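Local atomic coordinates of T-lymphoma invasion and metastasis-inducing protein 1 (Homo sapiens, PDB entry 4K2P), a protein that probably acts as a guanine nucleotide exchange factor for Rac-type GTPases, with a PH-CC-Ex region linked to phosphoinositide and protein binding, including Par-3. Residues L43-E52 / S63-E72; E182-F193 / P208-S218. The protein carries 5 engineered substitutions. All coordinates share one frame; numbering follows the deposited sequence.

Interaction 1 (L43-E52 / S63-E72)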
loop_
_atom_site.group_PDB
_atom_site.type_symbol
_atom_site.label_atom_id
_atom_site.label_comp_id
_atom_site.label_asym_id
_atom_site.label_seq_id
_atom_site.Cartn_x
_atom_site.Cartn_y
_atom_site.Cartn_z
ATOM N N LEU A 43 14.275 -9.966 3.690
ATOM C CA LEU A 43 14.209 -8.564 3.325
ATOM C C LEU A 43 15.604 -7.970 3.290
ATOM O O LEU A 43 16.222 -7.782 4.331
ATOM C CB LEU A 43 13.342 -7.814 4.338
ATOM C CG LEU A 43 13.229 -6.299 4.195
ATOM C CD1 LEU A 43 12.535 -5.939 2.893
ATOM C CD2 LEU A 43 12.487 -5.715 5.390
ATOM N N LYS A 44 16.092 -7.662 2.095
ATOM C CA LYS A 44 17.369 -6.970 1.940
ATOM C C LYS A 44 17.130 -5.735 1.093
ATOM O O LYS A 44 16.577 -5.821 -0.002
ATOM C CB LYS A 44 18.421 -7.880 1.297
ATOM N N GLY A 45 17.557 -4.587 1.603
ATOM C CA GLY A 45 17.218 -3.327 0.982
ATOM C C GLY A 45 15.709 -3.228 0.932
ATOM O O GLY A 45 15.036 -3.445 1.937
ATOM N N CYS A 46 15.178 -2.954 -0.251
ATOM C CA CYS A 46 13.748 -2.799 -0.426
ATOM C C CYS A 46 13.205 -3.915 -1.311
ATOM O O CYS A 46 12.317 -3.707 -2.137
ATOM C CB CYS A 46 13.444 -1.416 -1.001
ATOM S SG CYS A 46 12.356 -0.462 0.068
ATOM N N THR A 47 13.755 -5.109 -1.114
ATOM C CA THR A 47 13.347 -6.284 -1.867
ATOM C C THR A 47 13.139 -7.475 -0.941
ATOM O O THR A 47 13.950 -7.742 -0.058
ATOM C CB THR A 47 14.396 -6.643 -2.941
ATOM O OG1 THR A 47 14.614 -5.510 -3.782
ATOM C CG2 THR A 47 13.940 -7.817 -3.795
ATOM N N LEU A 48 12.015 -8.158 -1.116
ATOM C CA LEU A 48 11.778 -9.434 -0.476
ATOM C C LEU A 48 12.238 -10.546 -1.401
ATOM O O LEU A 48 11.745 -10.669 -2.512
ATOM C CB LEU A 48 10.291 -9.623 -0.136
ATOM C CG LEU A 48 9.712 -8.782 0.995
ATOM C CD1 LEU A 48 8.202 -8.973 1.046
ATOM C CD2 LEU A 48 10.333 -9.140 2.316
ATOM N N PHE A 49 13.194 -11.341 -0.938
ATOM C CA PHE A 49 13.690 -12.497 -1.669
ATOM C C PHE A 49 13.072 -13.766 -1.105
ATOM O O PHE A 49 13.029 -13.966 0.107
ATOM C CB PHE A 49 15.213 -12.563 -1.588
ATOM C CG PHE A 49 15.898 -11.400 -2.235
ATOM C CD1 PHE A 49 16.181 -11.415 -3.587
ATOM C CD2 PHE A 49 16.242 -10.284 -1.495
ATOM C CE1 PHE A 49 16.808 -10.341 -4.195
ATOM C CE2 PHE A 49 16.873 -9.201 -2.096
ATOM C CZ PHE A 49 17.151 -9.230 -3.447
ATOM N N PHE A 50 12.614 -14.630 -1.999
ATOM C CA PHE A 50 11.922 -15.855 -1.622
ATOM C C PHE A 50 12.772 -17.050 -1.995
ATOM O O PHE A 50 13.127 -17.217 -3.157
ATOM C CB PHE A 50 10.559 -15.927 -2.315
ATOM C CG PHE A 50 9.622 -14.823 -1.924
ATOM C CD1 PHE A 50 9.842 -13.530 -2.340
ATOM C CD2 PHE A 50 8.509 -15.085 -1.154
ATOM C CE1 PHE A 50 8.978 -12.516 -1.978
ATOM C CE2 PHE A 50 7.641 -14.071 -0.791
ATOM C CZ PHE A 50 7.876 -12.790 -1.206
ATOM N N TYR A 51 13.101 -17.868 -0.997
ATOM C CA TYR A 51 13.967 -19.036 -1.163
ATOM C C TYR A 51 13.189 -20.314 -0.846
ATOM O O TYR A 51 12.370 -20.325 0.075
ATOM C CB TYR A 51 15.179 -18.965 -0.231
ATOM C CG TYR A 51 16.109 -17.775 -0.398
ATOM C CD1 TYR A 51 15.846 -16.564 0.233
ATOM C CD2 TYR A 51 17.285 -17.885 -1.133
ATOM C CE1 TYR A 51 16.709 -15.485 0.100
ATOM C CE2 TYR A 51 18.148 -16.817 -1.265
ATOM C CZ TYR A 51 17.859 -15.624 -0.644
ATOM O OH TYR A 51 18.721 -14.561 -0.779
ATOM N N GLU A 52 13.424 -21.377 -1.608
ATOM C CA GLU A 52 12.904 -22.698 -1.263
ATOM C C GLU A 52 13.967 -23.546 -0.589
ATOM O O GLU A 52 15.142 -23.500 -0.960
ATOM C CB GLU A 52 12.385 -23.428 -2.502
ATOM C CG GLU A 52 11.101 -22.840 -3.076
ATOM C CD GLU A 52 10.570 -23.629 -4.264
ATOM O OE1 GLU A 52 11.213 -24.625 -4.669
ATOM O OE2 GLU A 52 9.504 -23.250 -4.794
ATOM N N SER A 63 22.871 -18.884 -1.386
ATOM C CA SER A 63 21.640 -19.457 -1.905
ATOM C C SER A 63 21.042 -18.552 -2.976
ATOM O O SER A 63 21.188 -17.330 -2.920
ATOM C CB SER A 63 20.634 -19.680 -0.771
ATOM O OG SER A 63 21.096 -20.684 0.118
ATOM N N ILE A 64 20.354 -19.164 -3.935
ATOM C CA ILE A 64 19.757 -18.439 -5.052
ATOM C C ILE A 64 18.240 -18.342 -4.870
ATOM O O ILE A 64 17.566 -19.365 -4.810
ATOM C CB ILE A 64 20.080 -19.144 -6.389
ATOM C CG1 ILE A 64 21.601 -19.287 -6.573
ATOM C CG2 ILE A 64 19.461 -18.405 -7.568
ATOM C CD1 ILE A 64 22.367 -17.967 -6.603
ATOM N N PRO A 65 17.695 -17.115 -4.801
ATOM C CA PRO A 65 16.242 -16.970 -4.646
ATOM C C PRO A 65 15.442 -17.480 -5.848
ATOM O O PRO A 65 15.909 -17.383 -6.977
ATOM C CB PRO A 65 16.056 -15.456 -4.484
ATOM C CG PRO A 65 17.235 -14.846 -5.111
ATOM C CD PRO A 65 18.369 -15.809 -4.937
ATOM N N LYS A 66 14.254 -18.027 -5.606
ATOM C CA LYS A 66 13.347 -18.391 -6.687
ATOM C C LYS A 66 12.806 -17.153 -7.376
ATOM O O LYS A 66 12.734 -17.097 -8.600
ATOM C CB LYS A 66 12.197 -19.251 -6.161
ATOM C CG LYS A 66 12.618 -20.649 -5.725
ATOM C CD LYS A 66 13.127 -21.463 -6.910
ATOM C CE LYS A 66 13.527 -22.878 -6.513
ATOM N NZ LYS A 66 14.695 -22.908 -5.589
ATOM N N HIS A 67 12.403 -16.169 -6.586
ATOM C CA HIS A 67 11.966 -14.892 -7.134
ATOM C C HIS A 67 12.080 -13.782 -6.094
ATOM O O HIS A 67 12.448 -14.025 -4.946
ATOM C CB HIS A 67 10.542 -15.001 -7.676
ATOM C CG HIS A 67 9.595 -15.680 -6.743
ATOM N ND1 HIS A 67 9.443 -17.051 -6.715
ATOM C CD2 HIS A 67 8.748 -15.186 -5.811
ATOM C CE1 HIS A 67 8.544 -17.371 -5.803
ATOM N NE2 HIS A 67 8.108 -16.259 -5.238
ATOM N N ALA A 68 11.771 -12.562 -6.513
ATOM C CA ALA A 68 11.911 -11.389 -5.663
ATOM C C ALA A 68 10.762 -10.415 -5.899
ATOM O O ALA A 68 10.285 -10.270 -7.021
ATOM C CB ALA A 68 13.245 -10.712 -5.925
ATOM N N VAL A 69 10.320 -9.765 -4.831
ATOM C CA VAL A 69 9.260 -8.774 -4.899
ATOM C C VAL A 69 9.813 -7.447 -4.419
ATOM O O VAL A 69 10.290 -7.331 -3.296
ATOM C CB VAL A 69 8.035 -9.172 -4.044
ATOM C CG1 VAL A 69 6.947 -8.113 -4.140
ATOM C CG2 VAL A 69 7.492 -10.532 -4.483
ATOM N N TRP A 70 9.741 -6.452 -5.288
ATOM C CA TRP A 70 10.170 -5.095 -4.980
ATOM C C TRP A 70 9.111 -4.398 -4.138
ATOM O O TRP A 70 7.965 -4.307 -4.556
ATOM C CB TRP A 70 10.414 -4.340 -6.282
ATOM C CG TRP A 70 10.973 -2.962 -6.137
ATOM C CD1 TRP A 70 12.073 -2.582 -5.419
ATOM C CD2 TRP A 70 10.463 -1.774 -6.750
ATOM N NE1 TRP A 70 12.271 -1.228 -5.546
ATOM C CE2 TRP A 70 11.298 -0.710 -6.359
ATOM C CE3 TRP A 70 9.376 -1.509 -7.592
ATOM C CZ2 TRP A 70 11.079 0.600 -6.776
ATOM C CZ3 TRP A 70 9.160 -0.210 -8.004
ATOM C CH2 TRP A 70 10.008 0.829 -7.598
ATOM N N VAL A 71 9.486 -3.897 -2.965
ATOM C CA VAL A 71 8.497 -3.412 -2.006
ATOM C C VAL A 71 8.670 -1.945 -1.635
ATOM O O VAL A 71 8.103 -1.500 -0.638
ATOM C CB VAL A 71 8.524 -4.248 -0.698
ATOM C CG1 VAL A 71 8.289 -5.716 -1.013
ATOM C CG2 VAL A 71 9.826 -4.071 0.048
ATOM N N GLU A 72 9.422 -1.189 -2.435
ATOM C CA GLU A 72 9.499 0.259 -2.237
ATOM C C GLU A 72 8.089 0.828 -2.305
ATOM O O GLU A 72 7.296 0.409 -3.137
ATOM C CB GLU A 72 10.387 0.940 -3.292
ATOM C CG GLU A 72 11.828 1.160 -2.853
ATOM C CD GLU A 72 12.673 1.939 -3.864
ATOM O OE1 GLU A 72 12.157 2.868 -4.521
ATOM O OE2 GLU A 72 13.871 1.613 -3.997
HETATM O O HOH W 1 15.719 -20.891 -3.357
#
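Leu48 and Val69 form a hydrogen-bonded antiparallel pair, Leu48 N to Val69 O and Val69 N to Leu48 O both at 2.9 Å, in strands 47-51 and 67-70, whose short axes run 161° apart. Val71 N bonds to Cys46 O beyond one end. At the other, Phe50 N donates to His67 O and Phe50 O accepts from Lys66 N: one residue faces two, with Lys66 near-helical and His67 extended, as in a classic beta bulge.

On the face carrying Leu48, Phe50, His67 and Val69, the Phe50 ring puts CE1 3.5 Å from Val69 CG2, and its CB sits over the face of the His67 ring. The two rings are near parallel, at 19°, but slid until they barely overlap. His67 CG is held between backbone N and carbonyl carbon (chi1 47°), which swings the imidazole across to Phe50. These are strands of the N-terminal sheet of the PH fold; inside it, Leu48 and Phe50 also meet Val41 and Phe101, and Val69 meets Phe99.

On the face of Thr47, Phe49, Ala68 and Trp70, Thr47 CG2 meets Ala68 CB at 3.7 Å and Phe49 lies alongside Pro65, pointing the same way. Pro65 CB rests over one face of the Tyr51 ring, while Ser63 O comes to that ring's edge at CE2. At the hairpin-loop end, Cys46 SG packs on Glu72 CG at 3.4 Å, next to Ala123 of helix 106-128. From the bulge, Lys66 reaches across Glu52 in a long salt bridge, NZ to OE1 4.0 Å, and a water links Lys66 NZ, Glu52 N and Ile64 O.

Interaction 2 (E182-F193 / P208-S218). With CA (calcium ion), chain E.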
loop_
_atom_site.group_PDB
_atom_site.type_symbol
_atom_site.label_atom_id
_atom_site.label_comp_id
_atom_site.label_asym_id
_atom_site.label_seq_id
_atom_site.Cartn_x
_atom_site.Cartn_y
_atom_site.Cartn_z
ATOM N N GLU A 182 -11.390 14.584 -7.036
ATOM C CA GLU A 182 -11.811 13.435 -6.261
ATOM C C GLU A 182 -10.727 12.354 -6.311
ATOM O O GLU A 182 -10.354 11.767 -5.295
ATOM C CB GLU A 182 -13.128 12.909 -6.810
ATOM C CG GLU A 182 -13.701 11.743 -6.061
ATOM C CD GLU A 182 -15.074 11.382 -6.565
ATOM O OE1 GLU A 182 -15.199 11.000 -7.747
ATOM O OE2 GLU A 182 -16.031 11.510 -5.781
ATOM N N GLN A 183 -10.220 12.117 -7.511
ATOM C CA GLN A 183 -9.178 11.136 -7.738
ATOM C C GLN A 183 -7.847 11.556 -7.103
ATOM O O GLN A 183 -7.125 10.721 -6.547
ATOM C CB GLN A 183 -9.031 10.914 -9.239
ATOM C CG GLN A 183 -8.344 9.630 -9.616
ATOM C CD GLN A 183 -8.955 8.987 -10.842
ATOM O OE1 GLN A 183 -8.287 8.808 -11.860
ATOM N NE2 GLN A 183 -10.230 8.627 -10.749
ATOM N N ASN A 184 -7.535 12.849 -7.180
ATOM C CA ASN A 184 -6.322 13.393 -6.576
ATOM C C ASN A 184 -6.343 13.169 -5.083
ATOM O O ASN A 184 -5.326 12.853 -4.478
ATOM C CB ASN A 184 -6.169 14.891 -6.845
ATOM C CG ASN A 184 -5.825 15.202 -8.280
ATOM O OD1 ASN A 184 -5.512 14.316 -9.065
ATOM N ND2 ASN A 184 -5.864 16.479 -8.628
ATOM N N LEU A 185 -7.520 13.357 -4.497
ATOM C CA LEU A 185 -7.688 13.268 -3.058
ATOM C C LEU A 185 -7.566 11.814 -2.592
ATOM O O LEU A 185 -7.041 11.558 -1.516
ATOM C CB LEU A 185 -9.030 13.885 -2.647
ATOM C CG LEU A 185 -9.030 15.412 -2.706
ATOM C CD1 LEU A 185 -10.440 15.982 -2.636
ATOM C CD2 LEU A 185 -8.186 15.987 -1.586
ATOM N N GLU A 186 -8.016 10.870 -3.410
ATOM C CA GLU A 186 -7.810 9.455 -3.119
ATOM C C GLU A 186 -6.332 9.126 -3.049
ATOM O O GLU A 186 -5.889 8.407 -2.156
ATOM C CB GLU A 186 -8.446 8.566 -4.175
ATOM C CG GLU A 186 -9.931 8.383 -4.055
ATOM C CD GLU A 186 -10.440 7.395 -5.086
ATOM O OE1 GLU A 186 -10.086 7.548 -6.273
ATOM O OE2 GLU A 186 -11.154 6.445 -4.712
ATOM N N GLN A 187 -5.586 9.652 -4.014
ATOM C CA GLN A 187 -4.152 9.426 -4.120
ATOM C C GLN A 187 -3.431 10.050 -2.933
ATOM O O GLN A 187 -2.544 9.433 -2.347
ATOM C CB GLN A 187 -3.633 10.003 -5.438
ATOM C CG GLN A 187 -2.116 9.977 -5.641
ATOM C CD GLN A 187 -1.573 8.585 -5.886
ATOM O OE1 GLN A 187 -1.744 8.024 -6.971
ATOM N NE2 GLN A 187 -0.897 8.024 -4.886
ATOM N N PHE A 188 -3.832 11.264 -2.568
ATOM C CA PHE A 188 -3.183 12.003 -1.497
ATOM C C PHE A 188 -3.426 11.330 -0.149
ATOM O O PHE A 188 -2.522 11.266 0.683
ATOM C CB PHE A 188 -3.684 13.451 -1.426
ATOM C CG PHE A 188 -3.225 14.335 -2.561
ATOM C CD1 PHE A 188 -2.052 14.079 -3.252
ATOM C CD2 PHE A 188 -3.967 15.447 -2.917
ATOM C CE1 PHE A 188 -1.642 14.910 -4.287
ATOM C CE2 PHE A 188 -3.560 16.273 -3.951
ATOM C CZ PHE A 188 -2.392 16.002 -4.630
ATOM N N GLN A 189 -4.647 10.845 0.067
ATOM C CA GLN A 189 -5.022 10.237 1.339
ATOM C C GLN A 189 -4.338 8.894 1.508
ATOM O O GLN A 189 -4.023 8.485 2.621
ATOM C CB GLN A 189 -6.533 10.057 1.443
ATOM C CG GLN A 189 -7.311 11.354 1.555
ATOM C CD GLN A 189 -7.166 12.010 2.906
ATOM O OE1 GLN A 189 -6.465 11.514 3.783
ATOM N NE2 GLN A 189 -7.826 13.136 3.079
ATOM N N MET A 190 -4.162 8.199 0.395
ATOM C CA MET A 190 -3.452 6.942 0.376
ATOM C C MET A 190 -1.971 7.189 0.712
ATOM O O MET A 190 -1.382 6.456 1.501
ATOM C CB MET A 190 -3.602 6.273 -0.992
ATOM C CG MET A 190 -3.002 4.893 -1.091
ATOM S SD MET A 190 -3.745 3.705 0.044
ATOM C CE MET A 190 -5.447 3.687 -0.541
ATOM N N ASP A 191 -1.381 8.229 0.129
ATOM C CA ASP A 191 0.028 8.542 0.374
ATOM C C ASP A 191 0.243 8.970 1.821
ATOM O O ASP A 191 1.223 8.594 2.454
ATOM C CB ASP A 191 0.517 9.632 -0.580
ATOM C CG ASP A 191 0.759 9.114 -1.989
ATOM O OD1 ASP A 191 1.051 7.915 -2.158
ATOM O OD2 ASP A 191 0.653 9.908 -2.939
ATOM N N LEU A 192 -0.704 9.735 2.344
ATOM C CA LEU A 192 -0.654 10.222 3.715
ATOM C C LEU A 192 -0.735 9.068 4.716
ATOM O O LEU A 192 -0.024 9.049 5.716
ATOM C CB LEU A 192 -1.794 11.211 3.951
ATOM C CG LEU A 192 -1.933 11.806 5.351
ATOM C CD1 LEU A 192 -0.652 12.468 5.791
ATOM C CD2 LEU A 192 -3.085 12.791 5.377
ATOM N N PHE A 193 -1.622 8.122 4.443
ATOM C CA PHE A 193 -1.792 6.939 5.283
ATOM C C PHE A 193 -0.497 6.135 5.270
ATOM O O PHE A 193 -0.036 5.650 6.301
ATOM C CB PHE A 193 -2.978 6.107 4.774
ATOM C CG PHE A 193 -3.215 4.823 5.525
ATOM C CD1 PHE A 193 -2.614 3.645 5.118
ATOM C CD2 PHE A 193 -4.082 4.786 6.598
ATOM C CE1 PHE A 193 -2.842 2.465 5.792
ATOM C CE2 PHE A 193 -4.321 3.610 7.275
ATOM C CZ PHE A 193 -3.702 2.444 6.871
ATOM N N PRO A 208 -2.017 4.111 11.534
ATOM C CA PRO A 208 -3.212 4.926 11.285
ATOM C C PRO A 208 -4.447 4.062 11.071
ATOM O O PRO A 208 -4.314 2.928 10.626
ATOM C CB PRO A 208 -2.858 5.700 10.011
ATOM C CG PRO A 208 -1.784 4.904 9.366
ATOM C CD PRO A 208 -1.003 4.298 10.484
ATOM N N ASN A 209 -5.623 4.607 11.369
ATOM C CA ASN A 209 -6.873 3.851 11.340
ATOM C C ASN A 209 -7.290 3.441 9.919
ATOM O O ASN A 209 -7.485 4.299 9.067
ATOM C CB ASN A 209 -7.981 4.679 11.996
ATOM C CG ASN A 209 -9.273 3.901 12.171
ATOM O OD1 ASN A 209 -9.903 3.495 11.201
ATOM N ND2 ASN A 209 -9.669 3.685 13.420
ATOM N N PRO A 210 -7.448 2.126 9.661
ATOM C CA PRO A 210 -7.811 1.700 8.300
ATOM C C PRO A 210 -9.219 2.132 7.873
ATOM O O PRO A 210 -9.427 2.455 6.704
ATOM C CB PRO A 210 -7.734 0.164 8.369
ATOM C CG PRO A 210 -7.086 -0.167 9.664
ATOM C CD PRO A 210 -7.336 0.979 10.581
ATOM N N LYS A 211 -10.175 2.101 8.796
ATOM C CA LYS A 211 -11.551 2.482 8.479
ATOM C C LYS A 211 -11.654 3.935 8.017
ATOM O O LYS A 211 -12.449 4.252 7.134
ATOM C CB LYS A 211 -12.470 2.247 9.678
ATOM C CG LYS A 211 -12.838 0.787 9.903
ATOM C CD LYS A 211 -13.652 0.267 8.725
ATOM C CE LYS A 211 -14.721 -0.727 9.138
ATOM N NZ LYS A 211 -14.191 -1.977 9.750
ATOM N N ARG A 212 -10.850 4.813 8.606
ATOM C CA ARG A 212 -10.837 6.207 8.184
ATOM C C ARG A 212 -10.378 6.355 6.744
ATOM O O ARG A 212 -10.888 7.199 6.017
ATOM C CB ARG A 212 -9.931 7.046 9.079
ATOM C CG ARG A 212 -10.564 7.513 10.365
ATOM C CD ARG A 212 -9.678 8.550 11.025
ATOM N NE ARG A 212 -10.166 8.940 12.345
ATOM C CZ ARG A 212 -11.069 9.895 12.550
ATOM N NH1 ARG A 212 -11.593 10.556 11.524
ATOM N NH2 ARG A 212 -11.454 10.192 13.783
ATOM N N LEU A 213 -9.411 5.543 6.326
ATOM C CA LEU A 213 -8.911 5.640 4.962
ATOM C C LEU A 213 -9.968 5.181 3.976
ATOM O O LEU A 213 -10.173 5.819 2.942
ATOM C CB LEU A 213 -7.637 4.818 4.766
ATOM C CG LEU A 213 -7.085 4.785 3.337
ATOM C CD1 LEU A 213 -6.657 6.178 2.874
ATOM C CD2 LEU A 213 -5.926 3.813 3.222
ATOM N N LEU A 214 -10.620 4.065 4.279
ATOM C CA LEU A 214 -11.582 3.494 3.340
ATOM C C LEU A 214 -12.738 4.435 3.037
ATOM O O LEU A 214 -13.315 4.383 1.954
ATOM C CB LEU A 214 -12.126 2.170 3.866
ATOM C CG LEU A 214 -11.220 0.985 3.553
ATOM C CD1 LEU A 214 -11.635 -0.218 4.364
ATOM C CD2 LEU A 214 -11.252 0.671 2.057
ATOM N N ALA A 215 -13.079 5.288 3.994
ATOM C CA ALA A 215 -14.164 6.241 3.800
ATOM C C ALA A 215 -13.856 7.235 2.671
ATOM O O ALA A 215 -14.754 7.870 2.145
ATOM C CB ALA A 215 -14.445 6.986 5.098
ATOM N N PHE A 216 -12.586 7.361 2.295
ATOM C CA PHE A 216 -12.183 8.265 1.218
ATOM C C PHE A 216 -12.276 7.629 -0.163
ATOM O O PHE A 216 -12.085 8.304 -1.167
ATOM C CB PHE A 216 -10.748 8.763 1.440
ATOM C CG PHE A 216 -10.625 9.749 2.556
ATOM C CD1 PHE A 216 -11.181 11.008 2.434
ATOM C CD2 PHE A 216 -9.970 9.417 3.728
ATOM C CE1 PHE A 216 -11.088 11.919 3.459
ATOM C CE2 PHE A 216 -9.871 10.320 4.760
ATOM C CZ PHE A 216 -10.431 11.579 4.624
ATOM N N ALA A 217 -12.565 6.335 -0.224
ATOM C CA ALA A 217 -12.737 5.676 -1.512
ATOM C C ALA A 217 -13.957 6.245 -2.232
ATOM O O ALA A 217 -15.052 6.293 -1.683
ATOM C CB ALA A 217 -12.877 4.162 -1.335
ATOM N N SER A 218 -13.748 6.660 -3.472
ATOM C CA SER A 218 -14.808 7.199 -4.319
ATOM C C SER A 218 -15.751 6.097 -4.777
ATOM O O SER A 218 -15.479 4.920 -4.557
ATOM C CB SER A 218 -14.194 7.899 -5.526
ATOM O OG SER A 218 -13.740 6.944 -6.466
HETATM CA CA CA E . -4.610 13.055 -10.781
HETATM O O HOH W 2 -12.095 8.226 -8.219
HETATM O O HOH W 3 -2.425 12.400 -11.651
HETATM O O HOH W 4 -6.967 12.800 -11.044
HETATM O O HOH W 5 -5.034 13.257 -13.164
HETATM O O HOH W 6 -3.975 11.755 -8.821
HETATM O O HOH W 7 -3.438 15.206 -10.701
#
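Phe193 is clamped between Pro208 and Leu213. Pro208 CG lies 3.8 Å from the centroid of the Phe193 ring over one face, and Leu213 CD2 lies 3.9 Å from it over the opposite face. Leu213 reaches in with CG anti to its backbone N (chi1 176°), wedging its two methyls against the helix: CD1 touches Gln189 O and CD2 meets Met190 CE. This is the tight part.

Towards solvent the packing is flatter. The Gln189 amide lies on the exposed Phe216 ring, planes 11° apart and stacked, with Gln189 NE2 3.4 Å from Phe216 CZ; the bend at chi2 of Gln189 folds the amide down onto the ring.

Further along, Glu186 holds the start of the next helix: Ser218, at its N-cap, sends its backbone N to Glu186 OE2 at 2.9 Å, nearly straight but from above the carboxylate plane. Thr221 OG1 also bonds to OE2, while OE1 takes a salt bridge from Arg243 and a water, so this buried carboxylate is well satisfied and probably charged. On a part of the helix that does not touch 208-218, Asn184 OD1 and five waters bind a calcium ion.

Within the CC-Ex domain, helix 210-214 runs nearly antiparallel to residues 182-193 of helix 168-203, with Met190 and Phe193 extending to helix 233-241 and to strand 75-78, and Gln189 meeting Ile148 of helix 133-161.

Following the chain from the N terminus, interaction 1 comes first: 43-52 and 63-72 bring together the ends of a ten-residue loop without helix or strand, within the PH domain. Strand 75-78 follows closely and packs against side chains from both segments of interaction 2. The chain then crosses the second sheet, passes helix 106-128, which covers one end of interaction 1, and enters the CC-Ex helices. There the chain turns back after helix 168-203, and interaction 2 closes the fourteen residues between, ten of them helical. The two contacts are in series, neither nested nor crossed; the centres of interactions 1 and 2 are about 29 Å apart, on opposite sides of the chain's centre.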